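Local coordinates for DisA protein (Sorangium cellulosum, PDB 6CCA) that probably methylates the carbon chain of growing disorazol polyketide intermediates as an assembly-line methyltransferase that builds gem-dimethyl groups, at residues H26-P32 against K323-N329; K225-V231 against H252-T258; E31-E35 against I405-S409; A23-P27 against D410-R414. All blocks are in the same frame, centred on the assembly; numbering follows the deposited sequence.

Interaction 1 (H26-P32 against K323-N329)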
loop_
_atom_site.group_PDB
_atom_site.type_symbol
_atom_site.label_atom_id
_atom_site.label_comp_id
_atom_site.label_asym_id
_atom_site.label_seq_id
_atom_site.Cartn_x
_atom_site.Cartn_y
_atom_site.Cartn_z
ATOM N N HIS A 26 -0.545 28.477 -7.522
ATOM C CA HIS A 26 -1.264 28.970 -6.362
ATOM C C HIS A 26 -0.441 29.998 -5.645
ATOM O O HIS A 26 0.807 29.890 -5.635
ATOM C CB HIS A 26 -1.556 27.855 -5.363
ATOM C CG HIS A 26 -2.309 26.692 -5.921
ATOM N ND1 HIS A 26 -3.430 26.842 -6.717
ATOM C CD2 HIS A 26 -2.196 25.347 -5.676
ATOM C CE1 HIS A 26 -3.912 25.638 -7.016
ATOM N NE2 HIS A 26 -3.187 24.722 -6.396
ATOM N N PRO A 27 -1.089 30.981 -5.008
ATOM C CA PRO A 27 -0.355 31.921 -4.158
ATOM C C PRO A 27 0.148 31.257 -2.920
ATOM O O PRO A 27 -0.456 30.273 -2.427
ATOM C CB PRO A 27 -1.380 32.981 -3.744
ATOM C CG PRO A 27 -2.713 32.363 -4.001
ATOM C CD PRO A 27 -2.547 31.225 -5.022
ATOM N N GLU A 28 1.247 31.782 -2.370
ATOM C CA GLU A 28 1.747 31.253 -1.140
ATOM C C GLU A 28 1.081 31.928 0.056
ATOM O O GLU A 28 1.287 33.136 0.301
ATOM C CB GLU A 28 3.268 31.448 -1.104
ATOM C CG GLU A 28 3.954 30.817 -2.298
ATOM C CD GLU A 28 5.485 30.835 -2.165
ATOM O OE1 GLU A 28 6.119 31.912 -2.301
ATOM O OE2 GLU A 28 6.037 29.770 -1.927
ATOM N N ARG A 29 0.296 31.174 0.810
ATOM C CA ARG A 29 -0.455 31.726 1.883
ATOM C C ARG A 29 0.160 31.456 3.226
ATOM O O ARG A 29 -0.231 32.043 4.214
ATOM C CB ARG A 29 -1.883 31.218 1.849
ATOM C CG ARG A 29 -2.574 31.462 0.504
ATOM C CD ARG A 29 -3.997 30.922 0.538
ATOM N NE ARG A 29 -4.642 31.033 -0.771
ATOM C CZ ARG A 29 -5.249 32.124 -1.223
ATOM N NH1 ARG A 29 -5.276 33.234 -0.494
ATOM N NH2 ARG A 29 -5.814 32.125 -2.414
ATOM N N PHE A 30 1.146 30.602 3.298
ATOM C CA PHE A 30 1.905 30.440 4.532
ATOM C C PHE A 30 3.297 29.955 4.145
ATOM O O PHE A 30 3.492 29.505 3.041
ATOM C CB PHE A 30 1.196 29.461 5.507
ATOM C CG PHE A 30 0.904 28.083 4.899
ATOM C CD1 PHE A 30 1.851 27.056 4.996
ATOM C CD2 PHE A 30 -0.316 27.789 4.267
ATOM C CE1 PHE A 30 1.621 25.778 4.465
ATOM C CE2 PHE A 30 -0.557 26.494 3.753
ATOM C CZ PHE A 30 0.430 25.511 3.832
ATOM N N GLU A 31 4.256 30.067 5.053
ATOM C CA GLU A 31 5.641 29.679 4.798
ATOM C C GLU A 31 5.893 28.162 4.761
ATOM O O GLU A 31 5.171 27.414 5.384
ATOM C CB GLU A 31 6.507 30.291 5.913
ATOM C CG GLU A 31 6.561 31.825 5.748
ATOM C CD GLU A 31 7.343 32.247 4.498
ATOM O OE1 GLU A 31 8.588 32.330 4.596
ATOM O OE2 GLU A 31 6.734 32.478 3.407
ATOM N N PRO A 32 6.899 27.738 4.004
ATOM C CA PRO A 32 7.255 26.326 3.954
ATOM C C PRO A 32 7.552 25.854 5.359
ATOM O O PRO A 32 8.259 26.527 6.131
ATOM C CB PRO A 32 8.474 26.283 3.047
ATOM C CG PRO A 32 8.373 27.510 2.200
ATOM C CD PRO A 32 7.697 28.538 3.054
ATOM N N LYS A 323 -1.536 18.112 -6.500
ATOM C CA LYS A 323 -0.981 19.470 -6.491
ATOM C C LYS A 323 -2.018 20.554 -6.760
ATOM O O LYS A 323 -1.944 21.607 -6.174
ATOM C CB LYS A 323 0.195 19.595 -7.469
ATOM C CG LYS A 323 1.397 18.864 -6.985
ATOM C CD LYS A 323 2.621 19.157 -7.803
ATOM C CE LYS A 323 3.360 20.395 -7.329
ATOM N NZ LYS A 323 4.302 20.819 -8.403
ATOM N N ARG A 324 -3.016 20.257 -7.564
ATOM C CA ARG A 324 -4.119 21.197 -7.827
ATOM C C ARG A 324 -4.928 21.393 -6.572
ATOM O O ARG A 324 -5.274 22.510 -6.254
ATOM C CB ARG A 324 -5.019 20.659 -8.965
ATOM C CG ARG A 324 -6.232 21.533 -9.294
ATOM C CD ARG A 324 -6.772 21.226 -10.702
ATOM N NE ARG A 324 -5.690 21.404 -11.694
ATOM C CZ ARG A 324 -5.182 22.599 -12.050
ATOM N NH1 ARG A 324 -5.654 23.734 -11.518
ATOM N NH2 ARG A 324 -4.192 22.664 -12.939
ATOM N N LEU A 325 -5.218 20.296 -5.859
ATOM C CA LEU A 325 -6.007 20.333 -4.645
ATOM C C LEU A 325 -5.255 20.956 -3.458
ATOM O O LEU A 325 -5.858 21.584 -2.593
ATOM C CB LEU A 325 -6.418 18.937 -4.223
ATOM C CG LEU A 325 -7.446 18.277 -5.151
ATOM C CD1 LEU A 325 -7.517 16.788 -4.979
ATOM C CD2 LEU A 325 -8.829 18.906 -4.931
ATOM N N LEU A 326 -3.943 20.712 -3.393
ATOM C CA LEU A 326 -3.143 21.250 -2.271
ATOM C C LEU A 326 -2.869 22.746 -2.413
ATOM O O LEU A 326 -2.614 23.247 -3.518
ATOM C CB LEU A 326 -1.771 20.566 -2.266
ATOM C CG LEU A 326 -1.667 19.200 -1.593
ATOM C CD1 LEU A 326 -0.272 18.643 -1.813
ATOM C CD2 LEU A 326 -1.988 19.267 -0.099
ATOM N N LYS A 327 -2.867 23.418 -1.286
ATOM C CA LYS A 327 -2.278 24.760 -1.213
ATOM C C LYS A 327 -0.802 24.686 -1.524
ATOM O O LYS A 327 -0.138 23.676 -1.319
ATOM C CB LYS A 327 -2.441 25.284 0.203
ATOM C CG LYS A 327 -3.897 25.591 0.522
ATOM C CD LYS A 327 -4.105 26.043 1.934
ATOM C CE LYS A 327 -5.618 26.172 2.192
ATOM N NZ LYS A 327 -5.739 26.351 3.665
ATOM N N ALA A 328 -0.275 25.796 -2.028
ATOM C CA ALA A 328 1.153 25.961 -2.059
ATOM C C ALA A 328 1.726 25.685 -0.693
ATOM O O ALA A 328 1.200 26.134 0.331
ATOM C CB ALA A 328 1.483 27.409 -2.540
ATOM N N ASN A 329 2.880 24.993 -0.658
ATOM C CA ASN A 329 3.499 24.530 0.593
ATOM C C ASN A 329 2.575 23.649 1.497
ATOM O O ASN A 329 2.814 23.514 2.721
ATOM C CB ASN A 329 3.899 25.718 1.450
ATOM C CG ASN A 329 4.890 26.619 0.726
ATOM O OD1 ASN A 329 5.683 26.110 -0.034
ATOM N ND2 ASN A 329 4.842 27.942 0.955
HETATM O O HOH W 1 -1.976 28.157 -1.834
HETATM O O HOH W 2 -0.436 28.441 0.532
HETATM O O HOH W 3 5.238 27.235 -2.681
#
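His26, Phe30 and Asn329 carry most of the contact where an extended N-terminal segment, free of regular secondary structure, passes over the end of helix 315-325 and the turn into strand 330-337 of the Rossmann-like methyltransferase fold. It illustrates how a segment without helix or strand can dock by exchanging bonds between side chains on either segment and main-chain oxygens on the other. Asn329 can be followed outward. Its CB rests 3.8 Å from Phe30 CE1. With chi1 at -60°, CG stands beside the backbone N and lies against the Pro32 ring, 3.9 Å from its CG. Beyond it the amide divides its work. Asn329 ND2 donates to Phe30 O over 2.9 Å, in the carbonyl plane and almost within its own amide plane, with 156° at the hydrogen; OD1 instead lies within bonding distance of a water that also reaches Glu28 OE2. The Phe30 ring has the Asn329 carbonyl oxygen at one edge, 3.1 Å from CE1, and the CD methylene of Lys327 at the edge as well, while Lys327 NZ reaches on to a salt bridge with Asp301. At the helix end the His26 ring directs NE2 at two backbone carbonyls: both bonds are weak, to Arg324 O at 3.0 Å and to Lys323 O. Ala328 turns its methyl toward the segment, 3.5 Å from Pro27 O. Its backbone is bridged by solvent too: one water accepts from Ala328 N at 2.9 Å and lies 2.7 Å from Pro27 O, placed to donate to it.

Interaction 2 (K225-V231 against H252-T258)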
loop_
_atom_site.group_PDB
_atom_site.type_symbol
_atom_site.label_atom_id
_atom_site.label_comp_id
_atom_site.label_asym_id
_atom_site.label_seq_id
_atom_site.Cartn_x
_atom_site.Cartn_y
_atom_site.Cartn_z
ATOM N N LYS A 225 -9.654 27.496 9.364
ATOM C CA LYS A 225 -9.359 26.071 9.596
ATOM C C LYS A 225 -8.230 25.513 8.757
ATOM O O LYS A 225 -7.921 26.040 7.694
ATOM C CB LYS A 225 -10.611 25.252 9.379
ATOM C CG LYS A 225 -11.671 25.643 10.431
ATOM C CD LYS A 225 -12.789 24.686 10.478
ATOM C CE LYS A 225 -13.739 25.141 11.595
ATOM N NZ LYS A 225 -15.095 24.821 11.103
ATOM N N ILE A 226 -7.673 24.411 9.254
ATOM C CA ILE A 226 -6.754 23.574 8.522
ATOM C C ILE A 226 -7.608 22.435 7.938
ATOM O O ILE A 226 -8.475 21.912 8.674
ATOM C CB ILE A 226 -5.706 22.937 9.443
ATOM C CG1 ILE A 226 -4.755 23.980 10.076
ATOM C CG2 ILE A 226 -4.884 21.937 8.653
ATOM C CD1 ILE A 226 -3.935 24.705 9.061
ATOM N N THR A 227 -7.401 22.147 6.644
ATOM C CA THR A 227 -8.228 21.192 5.908
ATOM C C THR A 227 -7.379 20.050 5.405
ATOM O O THR A 227 -6.430 20.269 4.653
ATOM C CB THR A 227 -8.920 21.876 4.716
ATOM O OG1 THR A 227 -9.589 23.032 5.188
ATOM C CG2 THR A 227 -9.978 20.986 4.106
ATOM N N ILE A 228 -7.736 18.826 5.809
ATOM C CA ILE A 228 -6.949 17.654 5.425
ATOM C C ILE A 228 -7.832 16.775 4.577
ATOM O O ILE A 228 -9.009 16.623 4.889
ATOM C CB ILE A 228 -6.529 16.926 6.686
ATOM C CG1 ILE A 228 -5.720 17.864 7.575
ATOM C CG2 ILE A 228 -5.872 15.586 6.359
ATOM C CD1 ILE A 228 -5.336 17.265 8.926
ATOM N N LEU A 229 -7.305 16.279 3.483
ATOM C CA LEU A 229 -8.010 15.322 2.631
ATOM C C LEU A 229 -7.376 13.962 2.784
ATOM O O LEU A 229 -6.193 13.843 2.586
ATOM C CB LEU A 229 -7.920 15.784 1.197
ATOM C CG LEU A 229 -8.270 14.778 0.091
ATOM C CD1 LEU A 229 -9.764 14.572 0.182
ATOM C CD2 LEU A 229 -7.895 15.318 -1.266
ATOM N N GLU A 230 -8.165 12.933 3.071
ATOM C CA GLU A 230 -7.718 11.588 2.922
ATOM C C GLU A 230 -8.307 10.985 1.662
ATOM O O GLU A 230 -9.518 10.957 1.475
ATOM C CB GLU A 230 -8.075 10.702 4.103
ATOM C CG GLU A 230 -7.541 9.299 3.939
ATOM C CD GLU A 230 -7.684 8.401 5.180
ATOM O OE1 GLU A 230 -8.429 8.771 6.131
ATOM O OE2 GLU A 230 -7.072 7.287 5.103
ATOM N N VAL A 231 -7.431 10.489 0.802
ATOM C CA VAL A 231 -7.876 9.771 -0.383
ATOM C C VAL A 231 -7.909 8.297 -0.147
ATOM O O VAL A 231 -7.099 7.754 0.616
ATOM C CB VAL A 231 -7.006 10.111 -1.607
ATOM C CG1 VAL A 231 -7.209 11.593 -1.964
ATOM C CG2 VAL A 231 -5.578 9.881 -1.352
ATOM N N HIS A 252 -10.354 23.892 14.903
ATOM C CA HIS A 252 -9.736 24.462 13.692
ATOM C C HIS A 252 -9.416 23.451 12.591
ATOM O O HIS A 252 -8.532 23.662 11.798
ATOM C CB HIS A 252 -8.525 25.306 14.028
ATOM C CG HIS A 252 -7.975 25.032 15.374
ATOM N ND1 HIS A 252 -7.303 23.869 15.669
ATOM C CD2 HIS A 252 -7.993 25.768 16.510
ATOM C CE1 HIS A 252 -6.949 23.887 16.943
ATOM N NE2 HIS A 252 -7.348 25.031 17.472
ATOM N N LEU A 253 -10.187 22.398 12.516
ATOM C CA LEU A 253 -9.934 21.356 11.550
ATOM C C LEU A 253 -11.170 21.021 10.725
ATOM O O LEU A 253 -12.297 20.952 11.255
ATOM C CB LEU A 253 -9.394 20.153 12.335
ATOM C CG LEU A 253 -9.187 18.857 11.588
ATOM C CD1 LEU A 253 -8.032 19.045 10.634
ATOM C CD2 LEU A 253 -8.887 17.786 12.605
ATOM N N GLU A 254 -10.972 20.829 9.420
ATOM C CA GLU A 254 -11.907 20.072 8.599
ATOM C C GLU A 254 -11.180 18.863 7.959
ATOM O O GLU A 254 -10.126 19.034 7.339
ATOM C CB GLU A 254 -12.463 20.889 7.480
ATOM C CG GLU A 254 -12.994 22.240 7.794
ATOM C CD GLU A 254 -13.260 22.950 6.495
ATOM O OE1 GLU A 254 -12.337 23.667 5.939
ATOM O OE2 GLU A 254 -14.325 22.596 5.977
ATOM N N TYR A 255 -11.763 17.673 8.052
ATOM C CA TYR A 255 -11.176 16.498 7.496
ATOM C C TYR A 255 -12.140 15.884 6.452
ATOM O O TYR A 255 -13.314 15.670 6.722
ATOM C CB TYR A 255 -10.896 15.539 8.618
ATOM C CG TYR A 255 -10.100 14.306 8.291
ATOM C CD1 TYR A 255 -10.660 13.202 7.648
ATOM C CD2 TYR A 255 -8.767 14.211 8.701
ATOM C CE1 TYR A 255 -9.907 12.051 7.376
ATOM C CE2 TYR A 255 -7.991 13.098 8.429
ATOM C CZ TYR A 255 -8.554 12.001 7.783
ATOM O OH TYR A 255 -7.736 10.895 7.541
ATOM N N PHE A 256 -11.655 15.705 5.236
ATOM C CA PHE A 256 -12.421 15.090 4.186
ATOM C C PHE A 256 -12.059 13.603 4.064
ATOM O O PHE A 256 -10.948 13.207 3.651
ATOM C CB PHE A 256 -12.192 15.808 2.876
ATOM C CG PHE A 256 -12.982 17.083 2.731
ATOM C CD1 PHE A 256 -12.657 18.210 3.490
ATOM C CD2 PHE A 256 -14.065 17.142 1.866
ATOM C CE1 PHE A 256 -13.412 19.388 3.390
ATOM C CE2 PHE A 256 -14.810 18.337 1.729
ATOM C CZ PHE A 256 -14.515 19.420 2.529
ATOM N N TYR A 257 -13.030 12.771 4.445
ATOM C CA TYR A 257 -13.000 11.325 4.277
ATOM C C TYR A 257 -13.538 10.975 2.872
ATOM O O TYR A 257 -14.725 11.190 2.599
ATOM C CB TYR A 257 -13.856 10.705 5.397
ATOM C CG TYR A 257 -13.928 9.191 5.455
ATOM C CD1 TYR A 257 -14.436 8.435 4.440
ATOM C CD2 TYR A 257 -13.503 8.519 6.573
ATOM C CE1 TYR A 257 -14.519 7.037 4.538
ATOM C CE2 TYR A 257 -13.633 7.154 6.677
ATOM C CZ TYR A 257 -14.146 6.436 5.654
ATOM O OH TYR A 257 -14.191 5.054 5.810
ATOM N N THR A 258 -12.669 10.524 1.978
ATOM C CA THR A 258 -13.037 10.319 0.591
ATOM C C THR A 258 -12.574 8.994 0.118
ATOM O O THR A 258 -11.651 8.397 0.713
ATOM C CB THR A 258 -12.497 11.414 -0.387
ATOM O OG1 THR A 258 -11.153 11.157 -0.708
ATOM C CG2 THR A 258 -12.668 12.776 0.162
HETATM O O HOH W 4 -14.701 21.816 11.300
#
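Ile226-Leu253 and the four pairs that follow, ending at Glu230-Tyr257, form the parallel ladder of a beta-alpha-beta unit, in which helix 239-246 links strands 226-231 and 253-257. The two axes come within 4.7 Å and run 14° from parallel. Ile226, Ile228 and Glu230 exchange backbone bonds with His252, Glu254 and Phe256, and CA-H...O contacts such as that from Thr227 CA to Glu254 O run alongside. On the face shared by Ile228, Glu230, Leu253 and Tyr255, the hydroxyl of Tyr255 donates to Glu230 OE1 over 2.6 Å. The acceptor lies in the plane of the phenol ring, whereas the carboxylate is turned 89° to it and is met from above its own plane. Glu230 gets there with an extended chain whose CG is anti to the backbone N (chi1 -178°), and OE1 has a second partner in Thr239. Such a crossover is the first unit of a class I methyltransferase fold, and the Glu-Val end of strand 226-231 leads into a glycine-rich loop that in this family typically borders the S-adenosylmethionine pocket. Across the sheet, Thr227 OG1 donates to Glu254 OE1 at 2.9 Å from above that carboxylate, whose other oxygen pairs with Arg299. Further along, Thr258 OG1 donates to Glu230 O at 2.7 Å, while its CG2 presses unusually close, 3.4 Å, to Leu229 CD1.

Interaction 3 (E31-E35 against I405-S409)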
loop_
_atom_site.group_PDB
_atom_site.type_symbol
_atom_site.label_atom_id
_atom_site.label_comp_id
_atom_site.label_asym_id
_atom_site.label_seq_id
_atom_site.Cartn_x
_atom_site.Cartn_y
_atom_site.Cartn_z
ATOM N N GLU A 31 4.256 30.067 5.053
ATOM C CA GLU A 31 5.641 29.679 4.798
ATOM C C GLU A 31 5.893 28.162 4.761
ATOM O O GLU A 31 5.171 27.414 5.384
ATOM C CB GLU A 31 6.507 30.291 5.913
ATOM C CG GLU A 31 6.561 31.825 5.748
ATOM C CD GLU A 31 7.343 32.247 4.498
ATOM O OE1 GLU A 31 8.588 32.330 4.596
ATOM O OE2 GLU A 31 6.734 32.478 3.407
ATOM N N PRO A 32 6.899 27.738 4.004
ATOM C CA PRO A 32 7.255 26.326 3.954
ATOM C C PRO A 32 7.552 25.854 5.359
ATOM O O PRO A 32 8.259 26.527 6.131
ATOM C CB PRO A 32 8.474 26.283 3.047
ATOM C CG PRO A 32 8.373 27.510 2.200
ATOM C CD PRO A 32 7.697 28.538 3.054
ATOM N N LEU A 33 6.964 24.734 5.744
ATOM C CA LEU A 33 7.222 24.194 7.081
ATOM C C LEU A 33 7.754 22.752 7.166
ATOM O O LEU A 33 8.000 22.251 8.255
ATOM C CB LEU A 33 6.070 24.436 8.017
ATOM C CG LEU A 33 4.760 23.729 7.685
ATOM C CD1 LEU A 33 4.154 23.117 8.938
ATOM C CD2 LEU A 33 3.835 24.753 7.040
ATOM N N LEU A 34 7.880 22.099 6.038
ATOM C CA LEU A 34 8.292 20.719 6.076
ATOM C C LEU A 34 9.721 20.519 6.541
ATOM O O LEU A 34 9.999 19.638 7.345
ATOM C CB LEU A 34 8.079 20.056 4.730
ATOM C CG LEU A 34 8.336 18.536 4.668
ATOM C CD1 LEU A 34 7.585 17.809 5.731
ATOM C CD2 LEU A 34 8.024 17.967 3.292
ATOM N N GLU A 35 10.616 21.365 6.097
ATOM C CA GLU A 35 12.064 21.172 6.434
ATOM C C GLU A 35 12.252 21.111 7.939
ATOM O O GLU A 35 12.904 20.197 8.452
ATOM C CB GLU A 35 12.878 22.331 5.804
ATOM C CG GLU A 35 14.367 22.338 6.126
ATOM C CD GLU A 35 15.144 23.443 5.377
ATOM O OE1 GLU A 35 14.595 24.193 4.523
ATOM O OE2 GLU A 35 16.350 23.541 5.663
ATOM N N ILE A 405 6.407 8.726 3.502
ATOM C CA ILE A 405 7.071 9.700 2.620
ATOM C C ILE A 405 6.327 11.009 2.696
ATOM O O ILE A 405 5.125 11.029 2.525
ATOM C CB ILE A 405 7.199 9.222 1.170
ATOM C CG1 ILE A 405 7.876 7.822 1.118
ATOM C CG2 ILE A 405 7.998 10.242 0.347
ATOM C CD1 ILE A 405 7.019 6.791 0.522
ATOM N N LEU A 406 7.031 12.077 3.040
ATOM C CA LEU A 406 6.480 13.442 3.146
ATOM C C LEU A 406 7.012 14.298 2.004
ATOM O O LEU A 406 8.169 14.154 1.608
ATOM C CB LEU A 406 6.851 14.097 4.470
ATOM C CG LEU A 406 6.630 13.224 5.728
ATOM C CD1 LEU A 406 7.185 13.897 6.957
ATOM C CD2 LEU A 406 5.200 12.944 5.931
ATOM N N ALA A 407 6.169 15.145 1.443
ATOM C CA ALA A 407 6.590 15.993 0.334
ATOM C C ALA A 407 5.806 17.326 0.380
ATOM O O ALA A 407 4.630 17.336 0.763
ATOM C CB ALA A 407 6.281 15.297 -0.937
ATOM N N GLU A 408 6.493 18.414 0.040
ATOM C CA GLU A 408 5.929 19.779 0.106
ATOM C C GLU A 408 5.661 20.257 -1.303
ATOM O O GLU A 408 6.524 20.237 -2.214
ATOM C CB GLU A 408 6.934 20.678 0.820
ATOM C CG GLU A 408 6.595 22.157 0.889
ATOM C CD GLU A 408 7.693 22.895 1.636
ATOM O OE1 GLU A 408 8.548 23.401 0.928
ATOM O OE2 GLU A 408 7.662 22.964 2.908
ATOM N N SER A 409 4.450 20.695 -1.527
ATOM C CA SER A 409 4.078 21.116 -2.855
ATOM C C SER A 409 4.613 22.520 -3.115
ATOM O O SER A 409 4.518 23.369 -2.256
ATOM C CB SER A 409 2.567 21.204 -3.000
ATOM O OG SER A 409 2.279 21.611 -4.310
HETATM O O HOH W 5 5.334 23.140 4.118
#
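Leu34 and Glu408 face one another as the chain enters helix 34-41 beside strand 402-409, the antiparallel strand that lies between strand 330-337 and strands 384-385 and 387-389, as in the class I methyltransferase sheet. The strand lends a long side chain to the start of the helix, and the helix sends a branched one back. Glu408 leaves the strand fully extended; with chi1 at 175° its CG swings to the side away from the backbone N, which carries its carboxylate up beside the turn at Pro32 to Leu34. There OE2 is approached nearly along its C-O axis by Leu34 N, at 3.3 Å and with 160° at the hydrogen. A water enters as well, accepting from Leu33 N at 2.8 Å and donating to Glu408 OE2 at 2.6 Å. The Pro32 ring leans on the same group, its CB 3.4 Å from OE2 and nearly as close to OE1. Leu34 points back, and its two methyls part company. CD2 sits over the peptide between Ala407 and Glu408, 3.6 Å from Glu408 N, and also meets Glu408 CB. CD1 reaches the strand residue two before Glu408, 4.0 Å from Leu406 CB, with the two leucines lying aslant. Trp331 of strand 330-337 also touches Leu34. The remaining oxygen of Glu408, OE1, forms salt bridges with Arg385 and Arg386. With N-H and water donors on one oxygen and two arginines on the other, this buried carboxylate is probably held in its ionised form, and its negative charge would suit the beginning of a helix.

Interaction 4 (A23-P27 against D410-R414)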
loop_
_atom_site.group_PDB
_atom_site.type_symbol
_atom_site.label_atom_id
_atom_site.label_comp_id
_atom_site.label_asym_id
_atom_site.label_seq_id
_atom_site.Cartn_x
_atom_site.Cartn_y
_atom_site.Cartn_z
ATOM N N ALA A 23 -0.677 25.909 -16.948
ATOM C CA ALA A 23 -0.204 25.593 -15.545
ATOM C C ALA A 23 -0.793 26.565 -14.549
ATOM O O ALA A 23 -0.889 27.722 -14.819
ATOM C CB ALA A 23 1.328 25.593 -15.477
ATOM N N THR A 24 -1.195 26.083 -13.394
ATOM C CA THR A 24 -1.843 26.886 -12.360
ATOM C C THR A 24 -0.815 27.100 -11.300
ATOM O O THR A 24 -0.188 26.133 -10.885
ATOM C CB THR A 24 -2.976 26.065 -11.707
ATOM O OG1 THR A 24 -3.997 25.887 -12.675
ATOM C CG2 THR A 24 -3.613 26.768 -10.496
ATOM N N VAL A 25 -0.580 28.340 -10.890
ATOM C CA VAL A 25 0.333 28.623 -9.771
ATOM C C VAL A 25 -0.442 29.218 -8.624
ATOM O O VAL A 25 -0.867 30.377 -8.668
ATOM C CB VAL A 25 1.422 29.628 -10.205
ATOM C CG1 VAL A 25 2.388 29.964 -9.084
ATOM C CG2 VAL A 25 2.114 29.102 -11.462
ATOM N N HIS A 26 -0.545 28.477 -7.522
ATOM C CA HIS A 26 -1.264 28.970 -6.362
ATOM C C HIS A 26 -0.441 29.998 -5.645
ATOM O O HIS A 26 0.807 29.890 -5.635
ATOM C CB HIS A 26 -1.556 27.855 -5.363
ATOM C CG HIS A 26 -2.309 26.692 -5.921
ATOM N ND1 HIS A 26 -3.430 26.842 -6.717
ATOM C CD2 HIS A 26 -2.196 25.347 -5.676
ATOM C CE1 HIS A 26 -3.912 25.638 -7.016
ATOM N NE2 HIS A 26 -3.187 24.722 -6.396
ATOM N N PRO A 27 -1.089 30.981 -5.008
ATOM C CA PRO A 27 -0.355 31.921 -4.158
ATOM C C PRO A 27 0.148 31.257 -2.920
ATOM O O PRO A 27 -0.456 30.273 -2.427
ATOM C CB PRO A 27 -1.380 32.981 -3.744
ATOM C CG PRO A 27 -2.713 32.363 -4.001
ATOM C CD PRO A 27 -2.547 31.225 -5.022
ATOM N N ASP A 410 5.122 22.742 -4.321
ATOM C CA ASP A 410 5.583 24.060 -4.722
ATOM C C ASP A 410 4.422 24.931 -5.195
ATOM O O ASP A 410 4.623 26.091 -5.555
ATOM C CB ASP A 410 6.636 23.945 -5.826
ATOM C CG ASP A 410 6.046 23.506 -7.152
ATOM O OD1 ASP A 410 4.865 23.101 -7.173
ATOM O OD2 ASP A 410 6.763 23.566 -8.172
ATOM N N GLY A 411 3.208 24.382 -5.196
ATOM C CA GLY A 411 2.050 25.167 -5.638
ATOM C C GLY A 411 1.853 25.289 -7.150
ATOM O O GLY A 411 0.942 26.032 -7.583
ATOM N N VAL A 412 2.627 24.546 -7.937
ATOM C CA VAL A 412 2.430 24.465 -9.421
ATOM C C VAL A 412 1.779 23.164 -9.916
ATOM O O VAL A 412 2.176 22.088 -9.525
ATOM C CB VAL A 412 3.731 24.619 -10.173
ATOM C CG1 VAL A 412 3.426 24.736 -11.672
ATOM C CG2 VAL A 412 4.513 25.813 -9.657
ATOM N N SER A 413 0.733 23.272 -10.726
ATOM C CA SER A 413 -0.074 22.108 -11.116
ATOM C C SER A 413 -0.346 22.237 -12.609
ATOM O O SER A 413 -0.796 23.327 -13.036
ATOM C CB SER A 413 -1.449 22.114 -10.392
ATOM O OG SER A 413 -2.100 20.876 -10.622
ATOM N N ARG A 414 -0.100 21.165 -13.377
ATOM C CA ARG A 414 -0.527 21.060 -14.813
ATOM C C ARG A 414 -1.950 20.577 -14.972
ATOM O O ARG A 414 -2.158 19.378 -14.903
ATOM C CB ARG A 414 0.405 20.095 -15.597
ATOM C CG ARG A 414 1.830 20.621 -15.739
ATOM C CD ARG A 414 1.812 22.142 -15.712
ATOM N NE ARG A 414 3.110 22.767 -15.828
ATOM C CZ ARG A 414 3.777 22.910 -16.964
ATOM N NH1 ARG A 414 3.299 22.434 -18.112
ATOM N NH2 ARG A 414 4.946 23.524 -16.943
#
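Residues 23-26 and 411-414 run antiparallel, their end-to-end directions 159° apart, with Thr24 and Ser413 as the hydrogen-bonded pair and Val25 and Val412 as the non-hydrogen-bonded one. Thr24 N donates to Ser413 O over 2.8 Å at an almost straight 175°, and Ser413 N returns the bond to Thr24 O at 3.0 Å. Two residues on, His26 N donates to Gly411 O at 2.9 Å, and the same oxygen lies 3.7 Å from His26 CG, oblique to the imidazole. On the side holding Val25 and Val412 the packing is light: their CG2 methyls stand 4.5 Å apart. The side of Thr24 and Ser413 looks to helix 315-325, where Arg324 meets Thr24 OG1 and the carbonyl of Gln320 meets Ser413 OG. At the chain-terminal end of the ladder, Ala23 CB sits over one face of the Arg414 guanidinium, 3.4 Å from NE. Arg414 is poorly ordered, so this contact is only loosely defined. The other end is set by a turn. Asp410 OD1 accepts from Val412 N at 2.8 Å, two residues on, and also pairs with Lys323 in a salt bridge. Between them Gly411 takes a positive phi of 80°, a backbone shape that suits glycine. The arrangement is that of a minimal two-stranded antiparallel sheet, formed by the two ends of the modelled chain and led in by an Asx turn beside the methyltransferase core.

Overall arrangement
From the N terminus, strand 24-25 first meets the far end of the modelled chain in interaction 4, closing the widest loop. The same stretch continues into interaction 1, reaching the end of helix 315-325, and then into interaction 3, whose loop to strand 402-409 lies inside that of interaction 4. Interaction 2 is nested within all three, a short local crossover in the central sheet. Three pairs of interactions touch directly: 1 and 4 through Lys323, 1 and 3 where Asn329 N and Ser409 O meet, and 1 and 2 where Leu325 packs on Leu229. Interactions 1, 3 and 4 together tie both ends of the modelled chain to one side of the methyltransferase fold.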